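PDB 2HZG: mandelate racemase/muconate lactonizing enzyme/Enolase superfamily, which is of unknown function but belongs to the enolase superfamily, with a mandelate racemase/muconate lactonizing enzyme-type capping domain, a TIM-barrel domain and a bound sodium ion. Local coordinates for residues 262-265 with 266-270; 275-278 with 279-282; 314-317 with 318-321. All blocks are in the same frame, centred on the assembly; numbering follows the deposited sequence.

Interaction 1: residues 262-265 with 266-270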
ATOM      1  N   ALA A 262      -8.924   6.808   3.556  1.00 17.22           N
ATOM      2  CA  ALA A 262     -10.070   7.075   4.422  1.00 17.21           C
ATOM      3  C   ALA A 262     -10.971   8.163   3.812  1.00 17.27           C
ATOM      4  O   ALA A 262     -12.199   7.996   3.754  1.00 16.73           O
ATOM      5  CB  ALA A 262      -9.608   7.470   5.818  1.00 17.12           C
ATOM      6  N   GLN A 263     -10.373   9.270   3.352  1.00 16.60           N
ATOM      7  CA  GLN A 263     -11.186  10.326   2.737  1.00 17.15           C
ATOM      8  C   GLN A 263     -11.975   9.849   1.520  1.00 16.20           C
ATOM      9  O   GLN A 263     -13.136  10.216   1.347  1.00 15.93           O
ATOM     10  CB  GLN A 263     -10.358  11.546   2.347  1.00 16.63           C
ATOM     11  CG  GLN A 263     -11.260  12.731   2.034  1.00 21.86           C
ATOM     12  CD  GLN A 263     -10.489  13.922   1.505  1.00 27.95           C
ATOM     13  OE1 GLN A 263     -10.483  14.980   2.126  1.00 32.59           O
ATOM     14  NE2 GLN A 263      -9.832  13.754   0.369  1.00 28.16           N
ATOM     15  N   HIS A 264     -11.331   9.049   0.676  1.00 16.40           N
ATOM     16  CA  HIS A 264     -11.999   8.502  -0.510  1.00 15.96           C
ATOM     17  C   HIS A 264     -13.141   7.565  -0.164  1.00 15.81           C
ATOM     18  O   HIS A 264     -14.192   7.596  -0.812  1.00 15.46           O
ATOM     19  CB  HIS A 264     -10.999   7.795  -1.424  1.00 15.91           C
ATOM     20  CG  HIS A 264      -9.976   8.715  -2.017  1.00 15.51           C
ATOM     21  ND1 HIS A 264      -8.798   8.261  -2.569  1.00 16.40           N
ATOM     22  CD2 HIS A 264      -9.955  10.062  -2.138  1.00 15.25           C
ATOM     23  CE1 HIS A 264      -8.095   9.290  -3.009  1.00 14.90           C
ATOM     24  NE2 HIS A 264      -8.770  10.395  -2.746  1.00 15.70           N
ATOM     25  N   LEU A 265     -12.935   6.721   0.846  1.00 15.23           N
ATOM     26  CA  LEU A 265     -14.018   5.867   1.333  1.00 15.84           C
ATOM     27  C   LEU A 265     -15.205   6.694   1.806  1.00 15.93           C
ATOM     28  O   LEU A 265     -16.351   6.371   1.468  1.00 15.69           O
ATOM     29  CB  LEU A 265     -13.530   4.918   2.451  1.00 16.03           C
ATOM     30  CG  LEU A 265     -14.528   3.840   2.892  1.00 16.77           C
ATOM     31  CD1 LEU A 265     -14.875   2.848   1.769  1.00 15.74           C
ATOM     32  CD2 LEU A 265     -13.917   3.115   4.089  1.00 15.79           C
ATOM     33  N   MET A 266     -14.950   7.765   2.562  1.00 16.01           N
ATOM     34  CA  MET A 266     -16.063   8.659   2.966  1.00 17.54           C
ATOM     35  C   MET A 266     -16.724   9.353   1.781  1.00 17.78           C
ATOM     36  O   MET A 266     -17.951   9.404   1.698  1.00 18.31           O
ATOM     37  CB  MET A 266     -15.625   9.695   3.987  1.00 16.86           C
ATOM     38  CG  MET A 266     -15.166   9.071   5.295  1.00 18.58           C
ATOM     39  SD  MET A 266     -14.768  10.312   6.540  1.00 22.53           S
ATOM     40  CE  MET A 266     -13.181  10.890   5.966  1.00 20.33           C
ATOM     41  N   ASP A 267     -15.906   9.863   0.863  1.00 17.85           N
ATOM     42  CA  ASP A 267     -16.436  10.638  -0.260  1.00 18.28           C
ATOM     43  C   ASP A 267     -17.055   9.822  -1.395  1.00 17.91           C
ATOM     44  O   ASP A 267     -18.010  10.283  -1.992  1.00 18.97           O
ATOM     45  CB  ASP A 267     -15.395  11.622  -0.797  1.00 18.40           C
ATOM     46  CG  ASP A 267     -15.161  12.776   0.162  1.00 19.97           C
ATOM     47  OD1 ASP A 267     -16.031  13.032   1.020  1.00 22.94           O
ATOM     48  OD2 ASP A 267     -14.092  13.396   0.093  1.00 21.73           O
ATOM     49  N   TYR A 268     -16.515   8.639  -1.692  1.00 16.90           N
ATOM     50  CA  TYR A 268     -17.028   7.818  -2.784  1.00 17.00           C
ATOM     51  C   TYR A 268     -17.713   6.509  -2.326  1.00 17.69           C
ATOM     52  O   TYR A 268     -18.482   5.918  -3.075  1.00 17.79           O
ATOM     53  CB  TYR A 268     -15.900   7.514  -3.766  1.00 16.58           C
ATOM     54  CG  TYR A 268     -15.260   8.785  -4.299  1.00 16.43           C
ATOM     55  CD1 TYR A 268     -15.920   9.564  -5.249  1.00 18.35           C
ATOM     56  CD2 TYR A 268     -14.014   9.215  -3.840  1.00 17.22           C
ATOM     57  CE1 TYR A 268     -15.365  10.735  -5.734  1.00 17.82           C
ATOM     58  CE2 TYR A 268     -13.433  10.397  -4.326  1.00 18.28           C
ATOM     59  CZ  TYR A 268     -14.130  11.143  -5.284  1.00 18.46           C
ATOM     60  OH  TYR A 268     -13.606  12.312  -5.795  1.00 18.14           O
ATOM     61  N   GLY A 269     -17.411   6.050  -1.114  1.00 17.18           N
ATOM     62  CA  GLY A 269     -17.872   4.736  -0.671  1.00 17.87           C
ATOM     63  C   GLY A 269     -19.235   4.746  -0.036  1.00 17.95           C
ATOM     64  O   GLY A 269     -19.819   3.693   0.167  1.00 18.54           O
ATOM     65  N   ARG A 270     -19.736   5.935   0.318  1.00 18.52           N
ATOM     66  CA  ARG A 270     -21.071   6.069   0.933  1.00 18.84           C
ATOM     67  C   ARG A 270     -21.148   5.292   2.265  1.00 18.04           C
ATOM     68  O   ARG A 270     -22.183   4.712   2.616  1.00 17.92           O
ATOM     69  CB  ARG A 270     -22.181   5.599  -0.041  1.00 19.51           C
ATOM     70  CG  ARG A 270     -22.330   6.428  -1.321  1.00 23.23           C
ATOM     71  CD  ARG A 270     -23.552   5.938  -2.121  1.00 30.72           C
ATOM     72  NE  ARG A 270     -24.797   6.048  -1.345  1.00 35.39           N
ATOM     73  CZ  ARG A 270     -26.012   5.789  -1.826  1.00 39.51           C
ATOM     74  NH1 ARG A 270     -26.161   5.397  -3.095  1.00 41.38           N
ATOM     75  NH2 ARG A 270     -27.080   5.921  -1.047  1.00 39.78           N
TER

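Interaction 2: residues 275-278 with 279-282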
ATOM      1  N   GLN A 275     -13.601   3.965  10.194  1.00 14.90           N
ATOM      2  CA  GLN A 275     -12.966   3.216  11.262  1.00 14.79           C
ATOM      3  C   GLN A 275     -11.484   3.193  10.992  1.00 14.58           C
ATOM      4  O   GLN A 275     -11.027   2.705   9.956  1.00 14.25           O
ATOM      5  CB  GLN A 275     -13.517   1.790  11.348  1.00 15.37           C
ATOM      6  CG  GLN A 275     -15.045   1.726  11.395  1.00 14.99           C
ATOM      7  CD  GLN A 275     -15.580   0.326  11.186  1.00 19.34           C
ATOM      8  OE1 GLN A 275     -15.301  -0.316  10.166  1.00 19.64           O
ATOM      9  NE2 GLN A 275     -16.369  -0.153  12.141  1.00 18.72           N
ATOM     10  N   ILE A 276     -10.723   3.719  11.937  1.00 13.61           N
ATOM     11  CA  ILE A 276      -9.310   3.982  11.679  1.00 13.24           C
ATOM     12  C   ILE A 276      -8.415   3.302  12.698  1.00 13.40           C
ATOM     13  O   ILE A 276      -8.637   3.385  13.899  1.00 12.37           O
ATOM     14  CB  ILE A 276      -9.009   5.506  11.656  1.00 13.02           C
ATOM     15  CG1 ILE A 276      -9.851   6.213  10.574  1.00 12.60           C
ATOM     16  CG2 ILE A 276      -7.486   5.764  11.554  1.00 11.95           C
ATOM     17  CD1 ILE A 276      -9.527   5.814   9.133  1.00 12.19           C
ATOM     18  N   ASP A 277      -7.400   2.622  12.177  1.00 13.99           N
ATOM     19  CA  ASP A 277      -6.383   2.003  12.983  1.00 14.89           C
ATOM     20  C   ASP A 277      -5.144   2.900  12.983  1.00 15.33           C
ATOM     21  O   ASP A 277      -4.485   3.037  11.961  1.00 15.85           O
ATOM     22  CB  ASP A 277      -6.040   0.617  12.421  1.00 14.98           C
ATOM     23  CG  ASP A 277      -5.311  -0.235  13.426  1.00 16.48           C
ATOM     24  OD1 ASP A 277      -4.305   0.228  13.977  1.00 17.74           O
ATOM     25  OD2 ASP A 277      -5.725  -1.377  13.685  1.00 20.17           O
ATOM     26  N   CYS A 278      -4.830   3.511  14.127  1.00 15.38           N
ATOM     27  CA  CYS A 278      -3.587   4.317  14.252  1.00 15.42           C
ATOM     28  C   CYS A 278      -2.322   3.507  13.979  1.00 15.13           C
ATOM     29  O   CYS A 278      -1.324   4.067  13.561  1.00 14.98           O
ATOM     30  CB  CYS A 278      -3.492   4.983  15.623  1.00 14.72           C
ATOM     31  SG  CYS A 278      -4.671   6.300  15.707  1.00 17.41           S
ATOM     32  N   GLY A 279      -2.377   2.197  14.217  1.00 14.14           N
ATOM     33  CA  GLY A 279      -1.256   1.295  13.927  1.00 13.92           C
ATOM     34  C   GLY A 279      -1.025   0.980  12.450  1.00 13.69           C
ATOM     35  O   GLY A 279      -0.077   0.261  12.115  1.00 13.99           O
ATOM     36  N   ARG A 280      -1.868   1.518  11.563  1.00 14.20           N
ATOM     37  CA  ARG A 280      -1.757   1.272  10.110  1.00 15.25           C
ATOM     38  C   ARG A 280      -1.680   2.543   9.281  1.00 15.50           C
ATOM     39  O   ARG A 280      -0.961   2.599   8.267  1.00 15.92           O
ATOM     40  CB  ARG A 280      -2.974   0.474   9.603  1.00 15.31           C
ATOM     41  CG  ARG A 280      -3.065  -0.922  10.134  1.00 17.01           C
ATOM     42  CD  ARG A 280      -4.267  -1.593   9.528  1.00 19.61           C
ATOM     43  NE  ARG A 280      -4.367  -2.979   9.959  1.00 23.37           N
ATOM     44  CZ  ARG A 280      -5.488  -3.699   9.945  1.00 23.77           C
ATOM     45  NH1 ARG A 280      -6.629  -3.171   9.521  1.00 23.22           N
ATOM     46  NH2 ARG A 280      -5.463  -4.952  10.368  1.00 24.91           N
ATOM     47  N   ILE A 281      -2.416   3.557   9.714  1.00 15.51           N
ATOM     48  CA  ILE A 281      -2.576   4.783   8.935  1.00 16.26           C
ATOM     49  C   ILE A 281      -1.403   5.783   9.036  1.00 16.80           C
ATOM     50  O   ILE A 281      -1.417   6.809   8.339  1.00 17.36           O
ATOM     51  CB  ILE A 281      -3.924   5.488   9.260  1.00 16.00           C
ATOM     52  CG1 ILE A 281      -4.394   6.329   8.065  1.00 17.22           C
ATOM     53  CG2 ILE A 281      -3.835   6.315  10.586  1.00 16.16           C
ATOM     54  CD1 ILE A 281      -5.808   6.838   8.189  1.00 16.45           C
ATOM     55  N   GLY A 282      -0.404   5.491   9.871  1.00 16.29           N
ATOM     56  CA  GLY A 282       0.700   6.428  10.078  1.00 16.85           C
ATOM     57  C   GLY A 282       0.667   7.112  11.441  1.00 17.38           C
ATOM     58  O   GLY A 282       1.374   8.096  11.661  1.00 17.85           O
TER

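Interaction 3: residues 314-317 with 318-321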
ATOM      1  N   ALA A 314      -4.007   4.384  21.670  1.00 13.58           N
ATOM      2  CA  ALA A 314      -3.582   5.189  20.525  1.00 14.47           C
ATOM      3  C   ALA A 314      -4.746   5.470  19.598  1.00 14.32           C
ATOM      4  O   ALA A 314      -4.920   6.591  19.145  1.00 14.44           O
ATOM      5  CB  ALA A 314      -2.438   4.515  19.773  1.00 14.21           C
ATOM      6  N   SER A 315      -5.575   4.452  19.353  1.00 15.32           N
ATOM      7  CA  SER A 315      -6.672   4.609  18.402  1.00 15.58           C
ATOM      8  C   SER A 315      -7.877   5.358  18.986  1.00 15.23           C
ATOM      9  O   SER A 315      -8.747   5.773  18.241  1.00 15.52           O
ATOM     10  CB  SER A 315      -7.050   3.277  17.751  1.00 15.31           C
ATOM     11  OG  SER A 315      -6.053   2.863  16.772  1.00 17.62           O
ATOM     12  N   LEU A 316      -7.906   5.541  20.306  1.00 15.17           N
ATOM     13  CA  LEU A 316      -8.907   6.409  20.948  1.00 14.56           C
ATOM     14  C   LEU A 316      -8.491   7.878  20.885  1.00 14.71           C
ATOM     15  O   LEU A 316      -9.349   8.758  20.808  1.00 14.82           O
ATOM     16  CB  LEU A 316      -9.139   6.000  22.402  1.00 15.10           C
ATOM     17  CG  LEU A 316      -9.792   4.635  22.657  1.00 15.51           C
ATOM     18  CD1 LEU A 316      -9.949   4.351  24.151  1.00 15.12           C
ATOM     19  CD2 LEU A 316     -11.133   4.610  21.982  1.00 17.79           C
ATOM     20  N   GLN A 317      -7.179   8.143  20.917  1.00 14.39           N
ATOM     21  CA  GLN A 317      -6.681   9.532  20.925  1.00 14.68           C
ATOM     22  C   GLN A 317      -7.335  10.427  19.853  1.00 14.25           C
ATOM     23  O   GLN A 317      -7.793  11.515  20.175  1.00 14.88           O
ATOM     24  CB  GLN A 317      -5.148   9.609  20.804  1.00 14.22           C
ATOM     25  CG  GLN A 317      -4.329   8.780  21.814  1.00 13.93           C
ATOM     26  CD  GLN A 317      -4.491   9.238  23.261  1.00 15.68           C
ATOM     27  OE1 GLN A 317      -4.782  10.417  23.536  1.00 13.77           O
ATOM     28  NE2 GLN A 317      -4.322   8.307  24.188  1.00 14.05           N
ATOM     29  N   PRO A 318      -7.408   9.970  18.580  1.00 15.10           N
ATOM     30  CA  PRO A 318      -7.889  10.885  17.528  1.00 14.75           C
ATOM     31  C   PRO A 318      -9.350  11.329  17.615  1.00 15.68           C
ATOM     32  O   PRO A 318      -9.750  12.248  16.886  1.00 16.47           O
ATOM     33  CB  PRO A 318      -7.682  10.069  16.248  1.00 14.87           C
ATOM     34  CG  PRO A 318      -6.653   9.021  16.634  1.00 15.89           C
ATOM     35  CD  PRO A 318      -7.043   8.662  18.004  1.00 14.31           C
ATOM     36  N   PHE A 319     -10.153  10.680  18.454  1.00 15.86           N
ATOM     37  CA  PHE A 319     -11.532  11.128  18.630  1.00 16.49           C
ATOM     38  C   PHE A 319     -11.906  11.326  20.093  1.00 16.87           C
ATOM     39  O   PHE A 319     -13.087  11.403  20.426  1.00 17.14           O
ATOM     40  CB  PHE A 319     -12.557  10.267  17.828  1.00 15.53           C
ATOM     41  CG  PHE A 319     -12.843   8.855  18.381  1.00 16.19           C
ATOM     42  CD1 PHE A 319     -14.161   8.477  18.688  1.00 15.63           C
ATOM     43  CD2 PHE A 319     -11.833   7.885  18.489  1.00 16.51           C
ATOM     44  CE1 PHE A 319     -14.466   7.193  19.124  1.00 15.23           C
ATOM     45  CE2 PHE A 319     -12.113   6.604  18.944  1.00 16.28           C
ATOM     46  CZ  PHE A 319     -13.448   6.242  19.263  1.00 15.89           C
ATOM     47  N   ALA A 320     -10.886  11.453  20.952  1.00 17.51           N
ATOM     48  CA  ALA A 320     -11.079  11.646  22.392  1.00 17.86           C
ATOM     49  C   ALA A 320     -11.981  12.852  22.669  1.00 18.45           C
ATOM     50  O   ALA A 320     -12.871  12.796  23.509  1.00 18.63           O
ATOM     51  CB  ALA A 320      -9.731  11.830  23.093  1.00 17.20           C
ATOM     52  N   GLY A 321     -11.746  13.946  21.952  1.00 19.53           N
ATOM     53  CA  GLY A 321     -12.471  15.186  22.204  1.00 20.48           C
ATOM     54  C   GLY A 321     -13.761  15.327  21.434  1.00 21.30           C
ATOM     55  O   GLY A 321     -14.421  16.357  21.541  1.00 21.89           O
TER

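Interaction 1: residues 262-265 with 266-270
Met266 reaches back along the last turns of helix 259-268 and lies over the backbone of the turn before it. Its CG sits beside the backbone N (chi1 -63°), which brings Met266 CG to 3.5 Å from Ala262 O; the bend at the sulfur then folds Met266 CE back to 3.8 Å from Gln263 CA. Leu265, the other large apolar residue here, is linked to 266-270 mainly through its backbone. Gly269 N donates to Leu265 O over 2.8 Å, but the bond is bent (131°) and the donor nitrogen stands well above the carbonyl plane. The three bonds before it, to Ala262, Gln263 and His264, are regular i to i+4 helix bonds, and Arg270 is the first residue to leave helical angles, with positive phi. On another flank His264 and Tyr268, one turn apart, run side by side in the same direction, His264 CD2 4.1 Å from Tyr268 CE2. This pair faces the second subunit, where His264 NE2 bonds to Gly233 O and the Tyr268 ring stacks on the Tyr268 of that subunit. Asp267 is salt-bridged to Arg297. Helix 259-268 is the crossover between strands 249-252 and 273-276; Met266 packs on Ile274 of the second strand and on the neighbouring helix 284-297, while Leu265 packs on Ile274 and on Leu235 and His238 of helix 235-242.

Interaction 2: residues 275-278 with 279-282
Asp277 and Arg280 bring their flat groups close to parallel, the carboxylate and guanidinium planes 24° apart. Asp277 OD2 lies over one guanidinium face near its rim, 4.3 Å from Arg280 NE; no N-H points at it, and the attraction is one of charge alone. The aliphatic part of the arginine runs past the aspartate, with Arg280 CG 4.0 Å from Asp277 CG. The other oxygen, OD1, turns to the backbone: Asp277 is the N-cap of the short, weakly bonded helix 278-281, and Asp277 OD1 takes a weak, bent bond from Gly279 N (2.8 Å, 129°). Having CG opposite the backbone N (chi1 -163°) carries the carboxylate out over this first turn. Asp277 O is gripped twice, by Ile281 N nearly in line with the C=O bond and by Arg280 N from above the carbonyl plane. Ile276 CG2 meets Ile281 CG2 at 3.8 Å, and their chains slant across one another beside helix 284-297. At Gly282 the phi becomes positive as the chain leaves the helix. The polar ends find firmer partners beyond the turn, Asp277 OD2 in His304 and Arg280 NH1 in Glu254, a ligand of the sodium ion. The positive charge of Arg280 would thus probably draw on both carboxylates, Glu254 through the salt bridge and Asp277 through charge only.

Interaction 3: residues 314-317 with 318-321
Phe319 folds its ring back over the end of helix 309-316 and lays one rim against Ser315 and Leu316. CB leaves the backbone with CG set between the backbone N and the carbonyl carbon (chi1 74°), and this turn swings the ring toward the helix. From CG the side of the ring that matters is the one running through CD2: Phe319 CD2 is 3.5 Å from Leu316 O, which stands obliquely to the ring. The next atom, Phe319 CE2, comes 3.5 Å from Ser315 O, and this carbonyl oxygen lies at the ring edge, in its plane. Phe319 CE2 also meets Leu316 CD2 at 3.8 Å, and Phe319 CZ at the tip touches the same methyl, as the leucine chain slants across the phenyl group. Beyond the two segments the ring meets that of Tyr301 with the planes about 50° apart, and packs on Asn303, both in strand 300-303. Helix 309-316 follows strand 300-303 in the chain and precedes strand 327-331 of the eight-stranded parallel barrel, the TIM-barrel domain of the enolase superfamily, and 318-321 begins the loop that leads to the last of these strands. Pro318 has no N-H to give to Ala314 O; Pro318 CD takes that place, 3.2 Å from Ala314 O. Two i to i+3 turn bonds then carry the chain round: Phe319 N to Leu316 O, and Ala320 N to Gln317 O at 3.2 Å. In both, the donor stands well above the carbonyl plane. The CB of Ala320 rests 3.5 Å from Gln317 O. The NE2 of Gln317 is held by Ser313 OG, while Pro318 O accepts from Tyr128 and Phe319 O from Lys134.

All three contacts are local and follow one another along the barrel domain without nesting or crossing. Interaction 1 closes the end of helix 259-268; the chain then enters strand 273-276, at whose far end interaction 2 closes a short helical turn. The two meet where Ala262 CB packs on Ile276 CD1, 3.7 Å away, joining helix to strand. After helix 284-297 and strand 300-303, interaction 3 closes the exit from helix 309-316. It returns to interaction 2 through a probable hydrogen bond between Cys278 N and Ser315 OG, and Cys278 SG packs on Pro318 CG. Interactions 1 and 3 stay apart, their nearest atoms about 11 Å from each other.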